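Peroxisomal membrane protein LPX1 (Saccharomyces cerevisiae, PDB 2Y6U) hydrolyses acyl esters in the peroxisome of baker's yeast, acting as an acyl esterase, a triacylglycerol lipase and a phospholipase A. Local coordinates at residues A137-I142 against L161-I166; R52-F57 against I132-A137; Q150-D155 against L165-P170. All coordinates share one frame; numbering follows the deposited sequence. Where two conformers were deposited one is given.

Contact 1: residues A137-I142 against L161-I166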
# COMPACT_ATOMS: atom_id res chain seq x y z
N ALA A 137 -15.37 8.66 12.60
CA ALA A 137 -15.30 9.21 11.27
C ALA A 137 -15.91 8.18 10.32
O ALA A 137 -15.91 6.96 10.60
CB ALA A 137 -13.88 9.45 10.91
N LEU A 138 -16.45 8.68 9.23
CA LEU A 138 -16.76 7.87 8.08
C LEU A 138 -16.16 8.58 6.87
O LEU A 138 -16.31 9.75 6.70
CB LEU A 138 -18.26 7.73 7.87
CG LEU A 138 -19.00 6.83 8.92
CD1 LEU A 138 -20.55 6.86 8.76
CD2 LEU A 138 -18.48 5.30 8.95
N ASN A 139 -15.44 7.79 6.07
CA ASN A 139 -14.69 8.36 5.01
C ASN A 139 -15.25 7.87 3.70
O ASN A 139 -15.47 6.66 3.54
CB ASN A 139 -13.27 7.87 5.14
CG ASN A 139 -12.57 8.32 6.47
OD1 ASN A 139 -12.78 9.43 6.95
ND2 ASN A 139 -11.85 7.37 7.11
N VAL A 140 -15.36 8.78 2.76
CA VAL A 140 -15.98 8.49 1.47
C VAL A 140 -15.03 8.94 0.37
O VAL A 140 -14.43 10.01 0.49
CB VAL A 140 -17.25 9.31 1.30
CG1 VAL A 140 -17.93 8.99 -0.15
CG2 VAL A 140 -18.18 9.15 2.50
N VAL A 141 -14.78 8.08 -0.62
CA VAL A 141 -13.94 8.46 -1.78
C VAL A 141 -14.84 8.53 -2.97
O VAL A 141 -15.67 7.67 -3.14
CB VAL A 141 -12.75 7.50 -2.00
CG1 VAL A 141 -13.22 6.04 -2.19
CG2 VAL A 141 -11.80 7.99 -3.19
N ILE A 142 -14.70 9.61 -3.72
CA ILE A 142 -15.49 9.88 -4.87
C ILE A 142 -14.51 10.10 -6.03
O ILE A 142 -13.62 10.97 -6.00
CB ILE A 142 -16.41 11.12 -4.72
CG1 ILE A 142 -17.24 11.08 -3.43
CG2 ILE A 142 -17.25 11.33 -6.06
CD1 ILE A 142 -16.58 11.76 -2.23
N LEU A 161 -9.65 2.19 5.21
CA LEU A 161 -9.78 3.62 5.18
C LEU A 161 -11.18 4.07 4.71
O LEU A 161 -11.79 4.82 5.44
CB LEU A 161 -8.74 4.28 4.31
CG LEU A 161 -8.64 5.85 4.21
CD1 LEU A 161 -8.32 6.40 5.55
CD2 LEU A 161 -7.61 6.22 3.06
N PHE A 162 -11.58 3.77 3.50
CA PHE A 162 -12.85 4.30 2.99
C PHE A 162 -14.02 3.36 3.32
O PHE A 162 -13.95 2.17 3.03
CB PHE A 162 -12.74 4.66 1.49
CG PHE A 162 -11.75 5.71 1.22
CD1 PHE A 162 -11.96 7.00 1.61
CD2 PHE A 162 -10.64 5.44 0.44
CE1 PHE A 162 -10.99 7.97 1.39
CE2 PHE A 162 -9.69 6.44 0.18
CZ PHE A 162 -9.88 7.68 0.65
N HIS A 163 -15.10 3.90 3.81
CA HIS A 163 -16.27 3.11 4.11
C HIS A 163 -17.25 3.05 2.94
O HIS A 163 -18.10 2.20 2.92
CB HIS A 163 -16.96 3.77 5.31
CG HIS A 163 -16.09 3.85 6.51
ND1 HIS A 163 -15.34 4.98 6.80
CD2 HIS A 163 -15.77 2.92 7.46
CE1 HIS A 163 -14.62 4.75 7.90
NE2 HIS A 163 -14.85 3.51 8.32
N LEU A 164 -17.22 4.04 2.08
CA LEU A 164 -18.16 4.19 0.95
C LEU A 164 -17.36 4.68 -0.26
O LEU A 164 -16.53 5.63 -0.14
CB LEU A 164 -19.22 5.21 1.33
CG LEU A 164 -20.21 5.58 0.22
CD1 LEU A 164 -21.07 4.31 -0.13
CD2 LEU A 164 -21.12 6.72 0.71
N LEU A 165 -17.55 4.04 -1.41
CA LEU A 165 -16.90 4.40 -2.69
C LEU A 165 -17.98 4.88 -3.61
O LEU A 165 -19.07 4.24 -3.71
CB LEU A 165 -16.23 3.19 -3.32
CG LEU A 165 -14.85 2.82 -2.79
CD1 LEU A 165 -14.74 2.46 -1.29
CD2 LEU A 165 -14.33 1.72 -3.74
N ILE A 166 -17.75 6.01 -4.27
CA ILE A 166 -18.67 6.53 -5.25
C ILE A 166 -17.84 6.73 -6.53
O ILE A 166 -16.88 7.52 -6.59
CB ILE A 166 -19.30 7.86 -4.84
CG1 ILE A 166 -20.01 7.71 -3.47
CG2 ILE A 166 -20.26 8.33 -6.00
CD1 ILE A 166 -20.72 8.96 -2.97
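Asn139 meets His163 and Leu161 where strand 137-144 and strand 164-168, the two strands of a beta-alpha-beta unit in the alpha/beta-hydrolase sheet, begin to run side by side. Beyond that point the pairing is regular and parallel: Val141 N bonds Leu164 O, and Ile166 N bonds Val141 O. Before it, side chains join the backbone bonding. His163 can be followed outward. Its CB lies near Asn139 O, which accepts from His163 N at 2.8 Å. CG stands anti to the carbonyl carbon (chi1 -59°), which swings the ring back along Leu138. Leu138 CD2 lies over the centre of one ring face, 3.7 Å from the centroid of the His163 ring, a CH-pi contact. ND1 accepts from Asn139 N at 2.9 Å, a nearly straight bond (171° at the hydrogen) close to the ring plane. His163 CE1 lies 3.7 Å from Ala137 O, and across the contact NE2 has just the Leu138 methyl near it. With an alanine here, Asn139 N would probably be left without this acceptor and the Leu138 methyl without the ring it rests on. The Asn139 amide is gripped at both ends: ND2 gives to Leu161 O at 3.0 Å, within its own amide plane, while OD1 accepts from Asn54 ND2 of strand 51-58. The Phe162 ring is sandwiched, with Leu161 CD2 near the rim of one face and Val141 CB centred over the opposite one. Val141 CG1, held between backbone N and carbonyl carbon (chi1 57°), touches Phe162 CG and also packs 3.7 Å from Leu165 CG.

Contact 2: residues R52-F57 against I132-A137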
# COMPACT_ATOMS: atom_id res chain seq x y z
N ARG A 52 -18.13 12.42 12.10
CA ARG A 52 -17.46 13.24 11.18
C ARG A 52 -17.45 12.53 9.80
O ARG A 52 -16.99 11.40 9.69
CB ARG A 52 -15.99 13.38 11.59
CG ARG A 52 -15.59 14.51 12.51
CD ARG A 52 -15.77 14.14 13.90
NE ARG A 52 -14.61 14.44 14.75
CZ ARG A 52 -14.65 14.46 16.10
NH1 ARG A 52 -15.79 14.22 16.76
NH2 ARG A 52 -13.53 14.72 16.79
N LEU A 53 -17.85 13.24 8.75
CA LEU A 53 -17.74 12.71 7.39
C LEU A 53 -16.58 13.37 6.73
O LEU A 53 -16.44 14.60 6.73
CB LEU A 53 -18.98 12.92 6.53
CG LEU A 53 -20.28 12.24 6.96
CD1 LEU A 53 -21.44 12.79 6.15
CD2 LEU A 53 -20.21 10.73 6.78
N ASN A 54 -15.70 12.55 6.18
CA ASN A 54 -14.59 13.04 5.42
C ASN A 54 -14.74 12.56 3.96
O ASN A 54 -15.04 11.39 3.74
CB ASN A 54 -13.25 12.49 5.98
CG ASN A 54 -13.02 12.90 7.41
OD1 ASN A 54 -13.14 14.08 7.69
ND2 ASN A 54 -12.82 11.95 8.33
N LEU A 55 -14.53 13.45 3.03
CA LEU A 55 -14.68 13.18 1.63
C LEU A 55 -13.44 13.42 0.87
O LEU A 55 -12.81 14.45 1.06
CB LEU A 55 -15.80 14.06 1.06
CG LEU A 55 -17.24 13.70 1.27
CD1 LEU A 55 -17.66 13.24 2.56
CD2 LEU A 55 -18.20 14.90 0.78
N VAL A 56 -13.10 12.50 -0.03
CA VAL A 56 -11.89 12.63 -0.80
C VAL A 56 -12.27 12.51 -2.29
O VAL A 56 -12.89 11.58 -2.65
CB VAL A 56 -10.87 11.55 -0.46
CG1 VAL A 56 -9.62 11.69 -1.36
CG2 VAL A 56 -10.51 11.62 1.09
N PHE A 57 -11.98 13.54 -3.08
CA PHE A 57 -12.45 13.56 -4.48
C PHE A 57 -11.23 13.46 -5.41
O PHE A 57 -10.26 14.19 -5.24
CB PHE A 57 -13.11 14.88 -4.83
CG PHE A 57 -14.50 15.05 -4.29
CD1 PHE A 57 -14.71 15.57 -3.01
CD2 PHE A 57 -15.61 14.71 -5.06
CE1 PHE A 57 -16.00 15.74 -2.52
CE2 PHE A 57 -16.89 14.90 -4.59
CZ PHE A 57 -17.08 15.40 -3.30
N ILE A 132 -6.41 11.48 15.98
CA ILE A 132 -7.31 10.99 17.02
C ILE A 132 -8.52 11.95 17.11
O ILE A 132 -9.61 11.59 17.58
CB ILE A 132 -6.45 10.88 18.29
CG1 ILE A 132 -5.32 9.85 18.02
CG2 ILE A 132 -7.27 10.60 19.54
CD1 ILE A 132 -4.31 10.31 16.91
N ASP A 133 -8.34 13.13 16.51
CA ASP A 133 -9.41 14.11 16.41
C ASP A 133 -10.54 13.63 15.46
O ASP A 133 -11.71 13.56 15.93
CB ASP A 133 -8.85 15.49 16.03
CG ASP A 133 -8.01 16.12 17.16
OD1 ASP A 133 -8.37 15.96 18.35
OD2 ASP A 133 -6.99 16.76 16.84
N SER A 134 -10.19 13.29 14.20
CA SER A 134 -11.14 12.81 13.14
C SER A 134 -12.21 11.74 13.63
O SER A 134 -13.22 11.56 12.95
CB SER A 134 -10.36 12.31 11.86
OG SER A 134 -9.97 13.33 10.87
N HIS A 135 -12.03 11.10 14.80
CA HIS A 135 -12.93 10.05 15.34
C HIS A 135 -14.21 10.56 16.08
O HIS A 135 -14.11 11.48 16.91
CB HIS A 135 -12.10 9.16 16.32
CG HIS A 135 -12.85 7.96 16.84
ND1 HIS A 135 -13.02 6.81 16.10
CD2 HIS A 135 -13.46 7.74 18.03
CE1 HIS A 135 -13.72 5.93 16.80
NE2 HIS A 135 -14.00 6.47 17.98
N PRO A 136 -15.38 9.94 15.86
CA PRO A 136 -15.75 8.83 14.99
C PRO A 136 -16.00 9.31 13.57
O PRO A 136 -16.80 10.24 13.39
CB PRO A 136 -17.07 8.35 15.55
CG PRO A 136 -17.68 9.53 16.16
CD PRO A 136 -16.56 10.47 16.56
N ALA A 137 -15.37 8.66 12.60
CA ALA A 137 -15.30 9.21 11.27
C ALA A 137 -15.91 8.18 10.32
O ALA A 137 -15.91 6.96 10.60
CB ALA A 137 -13.88 9.45 10.91
O HOH W 1 -11.87 14.74 9.90
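Bends at chi2 (86°) and chi3 (132°) fold the Arg52 side chain over the 133-136 loop, so that its guanidinium lies above His135 O. CB, CG and CD of Arg52 lie 3.6 to 3.8 Å from Ser134 O, a buried oxygen with no hydrogen-bonding partner in the model. His135 O sits 3.2 Å from Arg52 NH1, over the face of the guanidinium and at a poor angle for a hydrogen bond; its attraction to the positive group is probably electrostatic. Arg52 NH2 comes unusually close to Asp133 O, a doubtful detail. In the backbone, Arg52 N bonds Pro136 O at 2.9 Å, and Ala137 CA lies 3.2 Å from Arg52 O in a CA-H...O contact, making one parallel bridge after the cis peptide before Pro136. Farther in, a water joins the segments, accepting from Ser134 OG at 2.6 Å and donating to Asn54 OD1. Asn54 ND2, engaged by Asn139, passes 3.7 Å from Ala137 CB. The loop carries the chain from helix 114-125 into strand 137-144, beside strand 51-58, whose other neighbour is strand 84-92; Leu53 packs on helix 330-347, and His135 rests on Ala27 of the second subunit.

Contact 3: residues Q150-D155 against L165-P170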
# COMPACT_ATOMS: atom_id res chain seq x y z
N GLN A 150 -8.86 4.67 -9.35
CA GLN A 150 -8.02 4.90 -8.16
C GLN A 150 -8.72 4.74 -6.84
O GLN A 150 -8.14 4.22 -5.94
CB GLN A 150 -7.30 6.24 -8.27
CG GLN A 150 -6.32 6.24 -9.44
CD GLN A 150 -5.67 7.59 -9.64
OE1 GLN A 150 -6.35 8.62 -9.58
NE2 GLN A 150 -4.39 7.59 -9.93
N ALA A 151 -10.01 5.06 -6.81
CA ALA A 151 -10.84 4.80 -5.62
C ALA A 151 -10.84 3.31 -5.28
O ALA A 151 -10.68 2.93 -4.14
CB ALA A 151 -12.28 5.32 -5.81
N LEU A 152 -11.14 2.48 -6.28
CA LEU A 152 -11.06 1.03 -6.13
C LEU A 152 -9.68 0.53 -5.69
O LEU A 152 -9.56 -0.26 -4.74
CB LEU A 152 -11.47 0.34 -7.44
CG LEU A 152 -12.91 0.45 -7.86
CD1 LEU A 152 -13.13 0.07 -9.38
CD2 LEU A 152 -13.79 -0.44 -6.91
N ALA A 153 -8.63 1.06 -6.32
CA ALA A 153 -7.29 0.65 -5.98
C ALA A 153 -6.89 1.05 -4.58
O ALA A 153 -6.21 0.30 -3.90
CB ALA A 153 -6.25 1.18 -7.02
N CYS A 154 -7.37 2.22 -4.13
CA CYS A 154 -7.19 2.61 -2.74
C CYS A 154 -7.70 1.57 -1.80
O CYS A 154 -6.99 1.20 -0.84
CB CYS A 154 -7.91 3.93 -2.41
SG CYS A 154 -6.98 5.39 -3.08
N ASP A 155 -8.88 1.10 -2.03
CA ASP A 155 -9.46 0.09 -1.10
C ASP A 155 -8.70 -1.21 -1.16
O ASP A 155 -8.48 -1.87 -0.11
CB ASP A 155 -10.94 -0.13 -1.36
CG ASP A 155 -11.60 -0.96 -0.25
OD1 ASP A 155 -11.76 -0.36 0.85
OD2 ASP A 155 -11.82 -2.19 -0.44
N LEU A 165 -17.55 4.04 -1.41
CA LEU A 165 -16.90 4.40 -2.69
C LEU A 165 -17.98 4.88 -3.61
O LEU A 165 -19.07 4.24 -3.71
CB LEU A 165 -16.23 3.19 -3.32
CG LEU A 165 -14.85 2.82 -2.79
CD1 LEU A 165 -14.74 2.46 -1.29
CD2 LEU A 165 -14.33 1.72 -3.74
N ILE A 166 -17.75 6.01 -4.27
CA ILE A 166 -18.67 6.53 -5.25
C ILE A 166 -17.84 6.73 -6.53
O ILE A 166 -16.88 7.52 -6.59
CB ILE A 166 -19.30 7.86 -4.84
CG1 ILE A 166 -20.01 7.71 -3.47
CG2 ILE A 166 -20.26 8.33 -6.00
CD1 ILE A 166 -20.72 8.96 -2.97
N LEU A 167 -18.13 5.94 -7.54
CA LEU A 167 -17.39 5.92 -8.77
C LEU A 167 -18.23 6.54 -9.85
O LEU A 167 -19.33 6.03 -10.17
CB LEU A 167 -17.07 4.44 -9.10
CG LEU A 167 -16.54 3.54 -8.00
CD1 LEU A 167 -16.33 2.11 -8.55
CD2 LEU A 167 -15.24 4.07 -7.39
N ILE A 168 -17.75 7.61 -10.47
CA ILE A 168 -18.53 8.29 -11.50
C ILE A 168 -17.80 7.93 -12.79
O ILE A 168 -16.66 8.34 -13.03
CB ILE A 168 -18.57 9.78 -11.30
CG1 ILE A 168 -19.13 10.16 -9.89
CG2 ILE A 168 -19.41 10.44 -12.48
CD1 ILE A 168 -18.71 11.62 -9.46
N GLU A 169 -18.43 7.19 -13.66
CA GLU A 169 -17.82 6.79 -14.91
C GLU A 169 -16.40 6.25 -14.80
O GLU A 169 -15.45 6.74 -15.49
CB GLU A 169 -17.83 7.97 -15.87
CG GLU A 169 -19.18 8.30 -16.42
CD GLU A 169 -19.60 7.30 -17.60
OE1 GLU A 169 -18.75 7.00 -18.43
OE2 GLU A 169 -20.77 6.91 -17.70
N PRO A 170 -16.18 5.30 -13.88
CA PRO A 170 -14.87 4.77 -13.70
C PRO A 170 -14.38 4.12 -15.02
O PRO A 170 -15.17 3.47 -15.72
CB PRO A 170 -15.04 3.71 -12.61
CG PRO A 170 -16.44 3.29 -12.72
CD PRO A 170 -17.19 4.57 -13.14
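The crossover helix 146-157 of the beta-alpha-beta unit packs here on strand 164-168, the strand that the chain enters after the helix. The GxSxG sequence Gly143, Ser145, Gly147 spans the turn from strand 137-144 into the helix, consistent with the nucleophile elbow of alpha/beta hydrolases. Helix and strand run roughly antiparallel (153°), with 8.9 Å between the axes of the local segments; no hydrogen bond crosses the contact, and its side-chain contacts are apolar. Leu165 and Leu167, alternate residues on the strand, project from the same side of the sheet toward the helix. Leu167 is shared: its two methyls meet different residues of the helix. CD2 presses on Ala151 CB at 3.6 Å, while Leu167 CD1 meets Leu152 CG at 3.9 Å and is about as near to Leu152 CD1. Leu152 crosses both strand leucines at about a right angle; its CD2 touches Leu165 CD2 at 3.9 Å. That Leu165 methyl also lies 3.9 Å from Ala151 O, against the helix backbone. The nearest CA atoms, Ala151 CA and Leu165 CA, are 6.7 Å apart, consistent with the short alanine side chain at this point. Around the contact, Ala151 also packs on Val141 of strand 137-144, Leu167 touches Thr287 of strand 286-292 on the other flank, and the helix turns Ala153 and Cys154 toward helix 114-125.

How the contacts relate
Contacts 1 and 3 are buried and belong to one beta-alpha-beta unit: contact 1 pairs its strands, contact 3 lays its helix over the second of them, and both use Leu165 and Ile166. Contact 2, only partly buried, lies at the start of strand 137-144 and shares Ala137 with contact 1. The two meet through the sheet, where Val140 N probably bonds Asn54 O and Phe162 packs on Val56. Chemistry changes with depth: contact 2 relies on carbonyls, a guanidinium and a water, contact 1 mixes backbone bonds with histidine and asparagine at its outer end, and contact 3 is leucine and alanine packing.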